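CrmK (Actinoalloteichus sp. WH1-2216-6, PDB 5I1V) is a flavoenzyme oxidase with covalently bound FAD, involved in recycling shunt products of caerulomycin biosynthesis. Local coordinates at residues A154-V159 and T168-R173; A95-A100 and I197-L202. All blocks are in the same frame, centred on the assembly; numbering follows the deposited sequence.

Contact 1 of 2, residues A154-V159 and T168-R173; sequences AVEVVV and TVVATR
Thr168 meets Glu156 through its methyl: CG2, anti to the backbone N (the OG1 torsion is -51°), lies 3.4 Å from Glu156 CG and passes obliquely over the extended acid chain. OG1, on the other branch, faces Val158 CG2. Val169 pairs with Val157 by two nearly straight backbone bonds (167° and 168° at the hydrogens), and sends its CG1 across Val159 CG2 at roughly a right angle, 4.2 Å away. Its CG2 packs beside the carbonyl oxygen of Val157. Val170 returns to the face of Thr168, where CG2 approaches Glu156 CG at 4.0 Å, so that methyls of Thr168 and Val170, two residues apart on this face, both pack against the aliphatic part of the glutamate. Its carboxylate is engaged elsewhere: OE1 takes Thr198 OG1 and Thr40 OG1. These two strands form an antiparallel beta hairpin at one margin of the five-stranded sheet in the FAD-binding part of the fold, strand 166-172 being outermost within the chain. Ala171 pairs with Val155, its N donating to Val155 O at 2.8 Å and its O accepting from Val155 N at 2.9 Å. On the face shared with Val169, its CB touches Val155 CG1, while Leu182 and Trp183 of helix 180-185 cover it from outside the hairpin. Thr172 closes the pairing opposite Ala154; its CG2 rests 3.9 Å from Ala154 CB, and its OG1 turns instead to Asp177 and Glu174.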
ATOM      1  N   ALA A 154      11.800  18.773  17.310  1.00 17.22           N
ATOM      2  CA  ALA A 154      11.033  18.814  18.539  1.00 16.60           C
ATOM      3  C   ALA A 154      10.050  17.638  18.563  1.00 16.09           C
ATOM      4  O   ALA A 154       9.715  17.073  17.520  1.00 17.90           O
ATOM      5  CB  ALA A 154      10.229  20.109  18.646  1.00 16.57           C
ATOM      6  N   VAL A 155       9.552  17.318  19.760  1.00 15.90           N
ATOM      7  CA  VAL A 155       8.555  16.254  19.985  1.00 16.75           C
ATOM      8  C   VAL A 155       7.591  16.674  21.076  1.00 16.71           C
ATOM      9  O   VAL A 155       8.021  17.274  22.046  1.00 18.21           O
ATOM     10  CB  VAL A 155       9.318  14.926  20.305  1.00 17.69           C
ATOM     11  CG1 VAL A 155      10.102  14.969  21.625  1.00 18.03           C
ATOM     12  CG2 VAL A 155       8.384  13.750  20.237  1.00 21.35           C
ATOM     13  N   GLU A 156       6.302  16.386  20.911  1.00 17.09           N
ATOM     14  CA  GLU A 156       5.264  16.645  21.859  1.00 17.69           C
ATOM     15  C   GLU A 156       4.895  15.328  22.480  1.00 18.34           C
ATOM     16  O   GLU A 156       4.612  14.365  21.775  1.00 17.60           O
ATOM     17  CB  GLU A 156       4.047  17.283  21.180  1.00 19.24           C
ATOM     18  CG  GLU A 156       2.963  17.636  22.146  1.00 20.26           C
ATOM     19  CD  GLU A 156       1.729  18.182  21.446  1.00 25.31           C
ATOM     20  OE1 GLU A 156       0.920  17.398  20.902  1.00 24.06           O
ATOM     21  OE2 GLU A 156       1.570  19.416  21.456  1.00 31.15           O
ATOM     22  N   VAL A 157       4.981  15.248  23.801  1.00 17.10           N
ATOM     23  CA  VAL A 157       4.752  14.024  24.540  1.00 16.88           C
ATOM     24  C   VAL A 157       3.803  14.252  25.700  1.00 18.42           C
ATOM     25  O   VAL A 157       3.953  15.234  26.448  1.00 17.74           O
ATOM     26  CB  VAL A 157       6.056  13.529  25.152  1.00 18.37           C
ATOM     27  CG1 VAL A 157       5.978  12.083  25.552  1.00 19.57           C
ATOM     28  CG2 VAL A 157       7.204  13.704  24.167  1.00 19.59           C
ATOM     29  N   VAL A 158       2.846  13.343  25.853  1.00 16.54           N
ATOM     30  CA  VAL A 158       1.979  13.318  26.993  1.00 17.58           C
ATOM     31  C   VAL A 158       2.649  12.477  28.053  1.00 18.36           C
ATOM     32  O   VAL A 158       2.932  11.298  27.839  1.00 18.91           O
ATOM     33  CB  VAL A 158       0.611  12.724  26.598  1.00 18.28           C
ATOM     34  CG1 VAL A 158      -0.291  12.558  27.798  1.00 19.13           C
ATOM     35  CG2 VAL A 158      -0.068  13.635  25.588  1.00 18.22           C
ATOM     36  N   VAL A 159       2.855  13.091  29.199  1.00 17.10           N
ATOM     37  CA  VAL A 159       3.640  12.496  30.281  1.00 19.22           C
ATOM     38  C   VAL A 159       2.852  12.529  31.609  1.00 20.15           C
ATOM     39  O   VAL A 159       1.881  13.272  31.736  1.00 20.15           O
ATOM     40  CB  VAL A 159       4.966  13.200  30.505  1.00 18.67           C
ATOM     41  CG1 VAL A 159       5.929  12.963  29.371  1.00 19.25           C
ATOM     42  CG2 VAL A 159       4.775  14.710  30.771  1.00 19.15           C
ATOM     43  N   THR A 168       1.173  17.716  28.929  1.00 25.49           N
ATOM     44  CA  THR A 168       1.777  17.680  27.621  1.00 28.61           C
ATOM     45  C   THR A 168       2.974  18.583  27.625  1.00 29.95           C
ATOM     46  O   THR A 168       2.901  19.747  28.084  1.00 30.66           O
ATOM     47  CB  THR A 168       0.820  18.172  26.538  1.00 31.98           C
ATOM     48  OG1 THR A 168      -0.435  17.473  26.645  1.00 34.52           O
ATOM     49  CG2 THR A 168       1.422  17.872  25.168  1.00 32.81           C
ATOM     50  N   VAL A 169       4.062  18.089  27.080  1.00 23.25           N
ATOM     51  CA  VAL A 169       5.254  18.891  26.981  1.00 24.27           C
ATOM     52  C   VAL A 169       5.777  18.837  25.560  1.00 22.85           C
ATOM     53  O   VAL A 169       5.686  17.817  24.895  1.00 21.31           O
ATOM     54  CB  VAL A 169       6.323  18.470  28.013  1.00 26.14           C
ATOM     55  CG1 VAL A 169       5.770  18.557  29.426  1.00 30.00           C
ATOM     56  CG2 VAL A 169       6.804  17.061  27.796  1.00 28.00           C
ATOM     57  N   VAL A 170       6.385  19.916  25.132  1.00 21.23           N
ATOM     58  CA  VAL A 170       7.121  19.926  23.880  1.00 21.18           C
ATOM     59  C   VAL A 170       8.590  20.014  24.246  1.00 23.13           C
ATOM     60  O   VAL A 170       9.028  20.908  24.988  1.00 18.21           O
ATOM     61  CB  VAL A 170       6.720  21.109  23.003  1.00 22.39           C
ATOM     62  CG1 VAL A 170       7.673  21.268  21.824  1.00 22.45           C
ATOM     63  CG2 VAL A 170       5.277  20.925  22.510  1.00 23.11           C
ATOM     64  N   ALA A 171       9.347  19.048  23.775  1.00 18.87           N
ATOM     65  CA  ALA A 171      10.768  19.015  24.061  1.00 22.23           C
ATOM     66  C   ALA A 171      11.517  19.257  22.740  1.00 21.67           C
ATOM     67  O   ALA A 171      11.226  18.621  21.729  1.00 19.07           O
ATOM     68  CB  ALA A 171      11.154  17.672  24.638  1.00 22.50           C
ATOM     69  N   THR A 172      12.519  20.128  22.764  1.00 23.70           N
ATOM     70  CA  THR A 172      13.236  20.503  21.529  1.00 24.09           C
ATOM     71  C   THR A 172      14.736  20.228  21.652  1.00 24.38           C
ATOM     72  O   THR A 172      15.262  19.967  22.727  1.00 24.46           O
ATOM     73  CB  THR A 172      13.027  21.998  21.169  1.00 26.44           C
ATOM     74  OG1 THR A 172      13.935  22.777  21.921  1.00 28.26           O
ATOM     75  CG2 THR A 172      11.608  22.519  21.420  1.00 26.51           C
ATOM     76  N   ARG A 173      15.412  20.251  20.510  1.00 25.43           N
ATOM     77  CA  ARG A 173      16.859  20.015  20.423  1.00 28.69           C
ATOM     78  C   ARG A 173      17.747  21.192  20.847  1.00 30.70           C
ATOM     79  O   ARG A 173      18.953  21.007  20.982  1.00 32.27           O
ATOM     80  CB  ARG A 173      17.247  19.613  18.998  1.00 31.51           C
ATOM     81  CG  ARG A 173      17.030  20.693  17.961  1.00 36.20           C
ATOM     82  CD  ARG A 173      17.323  20.179  16.564  1.00 41.84           C
ATOM     83  NE  ARG A 173      18.546  19.428  16.582  1.00 46.84           N
ATOM     84  CZ  ARG A 173      18.846  18.430  15.761  1.00 54.32           C
ATOM     85  NH1 ARG A 173      18.004  18.005  14.790  1.00 49.31           N
ATOM     86  NH2 ARG A 173      20.037  17.859  15.915  1.00 56.22           N
TER

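Contact 2 of 2, residues A95-A100 and I197-L202; sequences AFEVEA and ITRYWL. With FAD (flavin-adenine dinucleotide), chain E.
Arg199 CG sits between the backbone N and the carbonyl carbon (chi1 61°), and a bend at chi3 carries NH1 between the carboxylates of Glu97 and Glu99. Glu97 reaches it with an extended chain whose CG is anti to the backbone N. The three form a salt-bridge network on one face of two adjacent antiparallel strands in the five-stranded sheet of the PCMH-type FAD-binding domain. NH1 donates to Glu97 OE2 at 2.7 Å, nearly along the C-O axis and close to the guanidinium plane. Its second bond, 2.8 Å to Glu99 OE2, uses the anti lone pair and is more bent, with the planes of carboxylate and guanidinium 79° apart. Water 1 donates to the same Glu99 oxygen. Glu156 accepts from Arg199 NE, so three acidic side chains share this cation; replacing Arg199 by an alanine would probably leave Glu97 and Glu99 close together without their shared counter-charge, and Glu156 without its salt bridge. Glu97 also runs alongside Trp201, both side chains pointing the same way, with CG 3.7 Å from the indole NE1, whose hydrogen bond goes to Asp90. The other face carries Val98 CG2 against Leu202 CD1 at 3.8 Å, while helix 104-115 packs on Val98. Phe96-Leu202 and Val98-Tyr200 are the hydrogen-bonded pairs. Beyond them, Ala100 N donates to Thr198 O at 3.0 Å from well above the carbonyl plane. At this end the strand grips the FAD adenine by its backbone: Ile197 N donates to N1A at 2.9 Å, and FAD N6A donates to Ile197 O at 2.9 Å with an angle of 168° at the hydrogen.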
ATOM      1  N   ALA A  95       9.291  23.906  10.622  1.00 18.87           N
ATOM      2  CA  ALA A  95       9.532  22.457  10.620  1.00 18.65           C
ATOM      3  C   ALA A  95       8.302  21.725  10.173  1.00 17.32           C
ATOM      4  O   ALA A  95       7.203  22.222  10.392  1.00 18.21           O
ATOM      5  CB  ALA A  95       9.914  22.008  12.036  1.00 18.00           C
ATOM      6  N   PHE A  96       8.485  20.522   9.620  1.00 17.71           N
ATOM      7  CA  PHE A  96       7.362  19.693   9.251  1.00 18.08           C
ATOM      8  C   PHE A  96       6.736  18.976  10.457  1.00 18.73           C
ATOM      9  O   PHE A  96       7.431  18.218  11.169  1.00 18.25           O
ATOM     10  CB  PHE A  96       7.752  18.695   8.174  1.00 18.02           C
ATOM     11  CG  PHE A  96       8.087  19.347   6.891  1.00 17.97           C
ATOM     12  CD1 PHE A  96       7.104  19.690   5.982  1.00 19.48           C
ATOM     13  CD2 PHE A  96       9.412  19.657   6.609  1.00 18.81           C
ATOM     14  CE1 PHE A  96       7.468  20.342   4.811  1.00 20.43           C
ATOM     15  CE2 PHE A  96       9.752  20.271   5.447  1.00 18.90           C
ATOM     16  CZ  PHE A  96       8.803  20.608   4.548  1.00 18.94           C
ATOM     17  N   GLU A  97       5.440  19.208  10.670  1.00 17.35           N
ATOM     18  CA  GLU A  97       4.700  18.536  11.749  1.00 18.43           C
ATOM     19  C   GLU A  97       4.188  17.199  11.249  1.00 19.40           C
ATOM     20  O   GLU A  97       3.562  17.122  10.191  1.00 20.86           O
ATOM     21  CB  GLU A  97       3.541  19.391  12.176  1.00 20.13           C
ATOM     22  CG  GLU A  97       2.851  18.963  13.464  1.00 24.96           C
ATOM     23  CD  GLU A  97       1.569  19.793  13.728  1.00 32.03           C
ATOM     24  OE1 GLU A  97       1.325  20.712  12.939  1.00 33.11           O
ATOM     25  OE2 GLU A  97       0.775  19.488  14.659  1.00 32.88           O
ATOM     26  N   VAL A  98       4.477  16.153  12.003  1.00 19.15           N
ATOM     27  CA  VAL A  98       4.077  14.813  11.655  1.00 18.13           C
ATOM     28  C   VAL A  98       3.380  14.212  12.870  1.00 16.92           C
ATOM     29  O   VAL A  98       4.047  13.877  13.854  1.00 17.17           O
ATOM     30  CB  VAL A  98       5.281  13.920  11.258  1.00 18.28           C
ATOM     31  CG1 VAL A  98       4.835  12.484  10.945  1.00 18.74           C
ATOM     32  CG2 VAL A  98       6.064  14.445  10.052  1.00 18.51           C
ATOM     33  N   GLU A  99       2.071  14.032  12.800  1.00 15.57           N
ATOM     34  CA  GLU A  99       1.335  13.312  13.878  1.00 16.75           C
ATOM     35  C   GLU A  99       1.771  11.870  13.983  1.00 17.53           C
ATOM     36  O   GLU A  99       2.168  11.263  12.971  1.00 16.72           O
ATOM     37  CB  GLU A  99      -0.180  13.440  13.719  1.00 18.35           C
ATOM     38  CG  GLU A  99      -0.606  14.793  14.239  1.00 20.66           C
ATOM     39  CD  GLU A  99      -2.085  15.125  14.073  1.00 25.54           C
ATOM     40  OE1 GLU A  99      -2.796  14.380  13.348  1.00 27.78           O
ATOM     41  OE2 GLU A  99      -2.529  16.133  14.691  1.00 25.19           O
ATOM     42  N   ALA A 100       1.690  11.317  15.199  1.00 17.53           N
ATOM     43  CA  ALA A 100       2.305   9.985  15.507  1.00 18.33           C
ATOM     44  C   ALA A 100       1.694   8.899  14.688  1.00 17.44           C
ATOM     45  O   ALA A 100       2.314   7.833  14.427  1.00 18.78           O
ATOM     46  CB  ALA A 100       2.110   9.654  16.966  1.00 20.60           C
ATOM     47  N   ILE A 197       3.762   9.899  22.506  1.00 17.12           N
ATOM     48  CA  ILE A 197       4.185  10.881  21.521  1.00 17.59           C
ATOM     49  C   ILE A 197       2.967  11.256  20.688  1.00 16.55           C
ATOM     50  O   ILE A 197       2.381  10.377  20.077  1.00 16.50           O
ATOM     51  CB  ILE A 197       5.279  10.296  20.589  1.00 18.20           C
ATOM     52  CG1 ILE A 197       6.502   9.915  21.407  1.00 19.58           C
ATOM     53  CG2 ILE A 197       5.715  11.274  19.495  1.00 18.52           C
ATOM     54  CD1 ILE A 197       7.252   8.770  20.753  1.00 21.79           C
ATOM     55  N   THR A 198       2.585  12.535  20.644  1.00 15.56           N
ATOM     56  CA  THR A 198       1.478  12.925  19.807  1.00 16.13           C
ATOM     57  C   THR A 198       1.925  13.440  18.414  1.00 16.42           C
ATOM     58  O   THR A 198       1.205  13.278  17.377  1.00 15.55           O
ATOM     59  CB  THR A 198       0.615  13.958  20.547  1.00 18.60           C
ATOM     60  OG1 THR A 198       1.436  14.985  21.026  1.00 19.25           O
ATOM     61  CG2 THR A 198      -0.052  13.287  21.727  1.00 19.75           C
ATOM     62  N   ARG A 199       3.078  14.097  18.354  1.00 16.01           N
ATOM     63  CA  ARG A 199       3.563  14.622  17.074  1.00 17.88           C
ATOM     64  C   ARG A 199       5.048  14.910  17.166  1.00 16.43           C
ATOM     65  O   ARG A 199       5.580  15.067  18.226  1.00 16.38           O
ATOM     66  CB  ARG A 199       2.797  15.895  16.615  1.00 19.78           C
ATOM     67  CG  ARG A 199       2.921  17.057  17.561  1.00 20.67           C
ATOM     68  CD  ARG A 199       1.761  18.074  17.473  1.00 22.39           C
ATOM     69  NE  ARG A 199       0.542  17.539  18.041  1.00 25.91           N
ATOM     70  CZ  ARG A 199      -0.594  17.343  17.376  1.00 28.20           C
ATOM     71  NH1 ARG A 199      -0.718  17.754  16.131  1.00 29.37           N
ATOM     72  NH2 ARG A 199      -1.622  16.781  17.984  1.00 28.09           N
ATOM     73  N   TYR A 200       5.683  14.983  16.015  1.00 15.98           N
ATOM     74  CA  TYR A 200       7.119  15.208  15.876  1.00 17.38           C
ATOM     75  C   TYR A 200       7.215  16.406  14.949  1.00 16.20           C
ATOM     76  O   TYR A 200       6.323  16.631  14.100  1.00 17.62           O
ATOM     77  CB  TYR A 200       7.812  14.057  15.129  1.00 18.54           C
ATOM     78  CG  TYR A 200       7.852  12.694  15.743  1.00 19.75           C
ATOM     79  CD1 TYR A 200       8.842  12.379  16.652  1.00 20.50           C
ATOM     80  CD2 TYR A 200       6.952  11.690  15.368  1.00 20.61           C
ATOM     81  CE1 TYR A 200       8.973  11.106  17.190  1.00 23.16           C
ATOM     82  CE2 TYR A 200       7.058  10.394  15.916  1.00 21.90           C
ATOM     83  CZ  TYR A 200       8.084  10.107  16.821  1.00 24.80           C
ATOM     84  OH  TYR A 200       8.273   8.852  17.382  1.00 24.93           O
ATOM     85  N   TRP A 201       8.310  17.109  15.043  1.00 16.85           N
ATOM     86  CA  TRP A 201       8.654  18.147  14.084  1.00 17.12           C
ATOM     87  C   TRP A 201      10.010  17.819  13.487  1.00 16.84           C
ATOM     88  O   TRP A 201      10.994  17.595  14.198  1.00 17.03           O
ATOM     89  CB  TRP A 201       8.694  19.532  14.750  1.00 16.98           C
ATOM     90  CG  TRP A 201       7.351  20.132  15.031  1.00 18.36           C
ATOM     91  CD1 TRP A 201       6.601  20.880  14.204  1.00 20.22           C
ATOM     92  CD2 TRP A 201       6.600  19.994  16.245  1.00 18.42           C
ATOM     93  NE1 TRP A 201       5.420  21.253  14.826  1.00 21.56           N
ATOM     94  CE2 TRP A 201       5.401  20.720  16.083  1.00 20.26           C
ATOM     95  CE3 TRP A 201       6.845  19.366  17.453  1.00 18.72           C
ATOM     96  CZ2 TRP A 201       4.453  20.844  17.105  1.00 20.83           C
ATOM     97  CZ3 TRP A 201       5.899  19.465  18.469  1.00 19.75           C
ATOM     98  CH2 TRP A 201       4.730  20.217  18.295  1.00 20.79           C
ATOM     99  N   LEU A 202      10.073  17.872  12.153  1.00 17.13           N
ATOM    100  CA  LEU A 202      11.245  17.541  11.443  1.00 18.34           C
ATOM    101  C   LEU A 202      11.812  18.720  10.676  1.00 19.01           C
ATOM    102  O   LEU A 202      11.091  19.394   9.946  1.00 19.26           O
ATOM    103  CB  LEU A 202      10.963  16.397  10.449  1.00 19.39           C
ATOM    104  CG  LEU A 202      10.323  15.129  11.031  1.00 23.59           C
ATOM    105  CD1 LEU A 202       9.885  14.198   9.913  1.00 24.63           C
ATOM    106  CD2 LEU A 202      11.291  14.395  11.913  1.00 23.64           C
TER
HETATM  107  PA  FAD E 600       3.546   0.025  16.909  1.00 17.22           P
HETATM  108  O1A FAD E 600       3.399  -1.476  16.930  1.00 15.45           O
HETATM  109  O2A FAD E 600       2.264   0.806  16.876  1.00 14.76           O
HETATM  110  O5B FAD E 600       4.438   0.498  18.112  1.00 16.74           O
HETATM  111  C5B FAD E 600       5.793   0.094  18.277  1.00 16.98           C
HETATM  112  C4B FAD E 600       6.222   0.363  19.726  1.00 16.83           C
HETATM  113  O4B FAD E 600       6.257   1.795  19.886  1.00 17.68           O
HETATM  114  C3B FAD E 600       5.312  -0.120  20.835  1.00 17.71           C
HETATM  115  O3B FAD E 600       6.092  -0.297  22.004  1.00 20.41           O
HETATM  116  C2B FAD E 600       4.380   1.039  21.053  1.00 16.90           C
HETATM  117  O2B FAD E 600       3.589   1.043  22.246  1.00 18.02           O
HETATM  118  C1B FAD E 600       5.322   2.231  20.845  1.00 16.12           C
HETATM  119  N9A FAD E 600       4.617   3.400  20.262  1.00 15.71           N
HETATM  120  C8A FAD E 600       3.839   3.473  19.140  1.00 15.31           C
HETATM  121  N7A FAD E 600       3.287   4.726  19.033  1.00 15.00           N
HETATM  122  C5A FAD E 600       3.732   5.402  20.071  1.00 14.11           C
HETATM  123  C6A FAD E 600       3.536   6.765  20.499  1.00 15.12           C
HETATM  124  N6A FAD E 600       2.793   7.535  19.729  1.00 14.87           N
HETATM  125  N1A FAD E 600       4.135   7.140  21.635  1.00 15.51           N
HETATM  126  C2A FAD E 600       4.865   6.294  22.393  1.00 16.59           C
HETATM  127  N3A FAD E 600       5.143   5.016  22.027  1.00 16.01           N
HETATM  128  C4A FAD E 600       4.532   4.557  20.906  1.00 14.81           C
HETATM  129  N1  FAD E 600      12.424   0.319  10.806  1.00 25.95           N
HETATM  130  C2  FAD E 600      13.405   1.018  10.188  1.00 29.03           C
HETATM  131  O2  FAD E 600      14.153   1.751  10.847  1.00 30.05           O
HETATM  132  N3  FAD E 600      13.619   0.963   8.856  1.00 29.79           N
HETATM  133  C4  FAD E 600      12.925   0.197   8.023  1.00 25.46           C
HETATM  134  O4  FAD E 600      13.142   0.215   6.793  1.00 25.44           O
HETATM  135  C4X FAD E 600      11.836  -0.587   8.586  1.00 25.81           C
HETATM  136  N5  FAD E 600      11.079  -1.395   7.795  1.00 26.47           N
HETATM  137  C5X FAD E 600      10.021  -2.019   8.336  1.00 25.88           C
HETATM  138  C6  FAD E 600       9.136  -2.719   7.516  1.00 26.68           C
HETATM  139  C7  FAD E 600       8.025  -3.404   8.007  1.00 25.67           C
HETATM  140  C7M FAD E 600       7.095  -4.145   7.038  1.00 26.17           C
HETATM  141  C8  FAD E 600       7.808  -3.354   9.469  1.00 23.51           C
HETATM  142  C8M FAD E 600       6.653  -4.078  10.106  1.00 22.91           C
HETATM  143  C9  FAD E 600       8.681  -2.665  10.318  1.00 23.02           C
HETATM  144  C9A FAD E 600       9.784  -1.988   9.801  1.00 23.36           C
HETATM  145  N10 FAD E 600      10.665  -1.273  10.621  1.00 21.51           N
HETATM  146  C10 FAD E 600      11.673  -0.525  10.041  1.00 24.11           C
HETATM  147  C1' FAD E 600      10.637  -1.400  12.078  1.00 19.85           C
HETATM  148  C2' FAD E 600       9.813  -0.312  12.687  1.00 18.81           C
HETATM  149  O2' FAD E 600      10.596   0.864  12.749  1.00 21.00           O
HETATM  150  C3' FAD E 600       9.284  -0.678  14.033  1.00 18.22           C
HETATM  151  O3' FAD E 600       8.483  -1.886  13.903  1.00 17.92           O
HETATM  152  C4' FAD E 600       8.477   0.480  14.657  1.00 18.50           C
HETATM  153  O4' FAD E 600       8.568   0.348  16.076  1.00 19.37           O
HETATM  154  C5' FAD E 600       7.036   0.444  14.192  1.00 18.50           C
HETATM  155  O5' FAD E 600       6.365   1.586  14.726  1.00 17.14           O
HETATM  156  P   FAD E 600       4.781   1.539  14.670  1.00 17.24           P
HETATM  157  O1P FAD E 600       4.321   1.172  13.307  1.00 18.16           O
HETATM  158  O2P FAD E 600       4.225   2.778  15.297  1.00 17.95           O
HETATM  159  O3P FAD E 600       4.473   0.280  15.643  1.00 17.24           O
HETATM  160  O   HOH W   1      -4.532  16.339  16.344  1.00 35.90           O

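Overall arrangement
Both contacts belong to the antiparallel sheet ordered 87-90, 95-99, 196-202, 152-160, 166-172, and their centres lie 10 Å apart. Contact 1 is a local hairpin, 154-159 with 168-173; contact 2 joins 95-100 to 197-202, segments nearly a hundred residues apart, so the whole hairpin falls between its two halves along the chain. Strands 152-160 and 196-202 are neighbours and make the seam between the contacts: Ala154 O lies 2.8 Å from Trp201 N, and Val155 CG2 packs 3.7 Å from Ile197 CG2. The central strand 196-202 thus connects the hairpin at the sheet's margin with the adenine end of FAD.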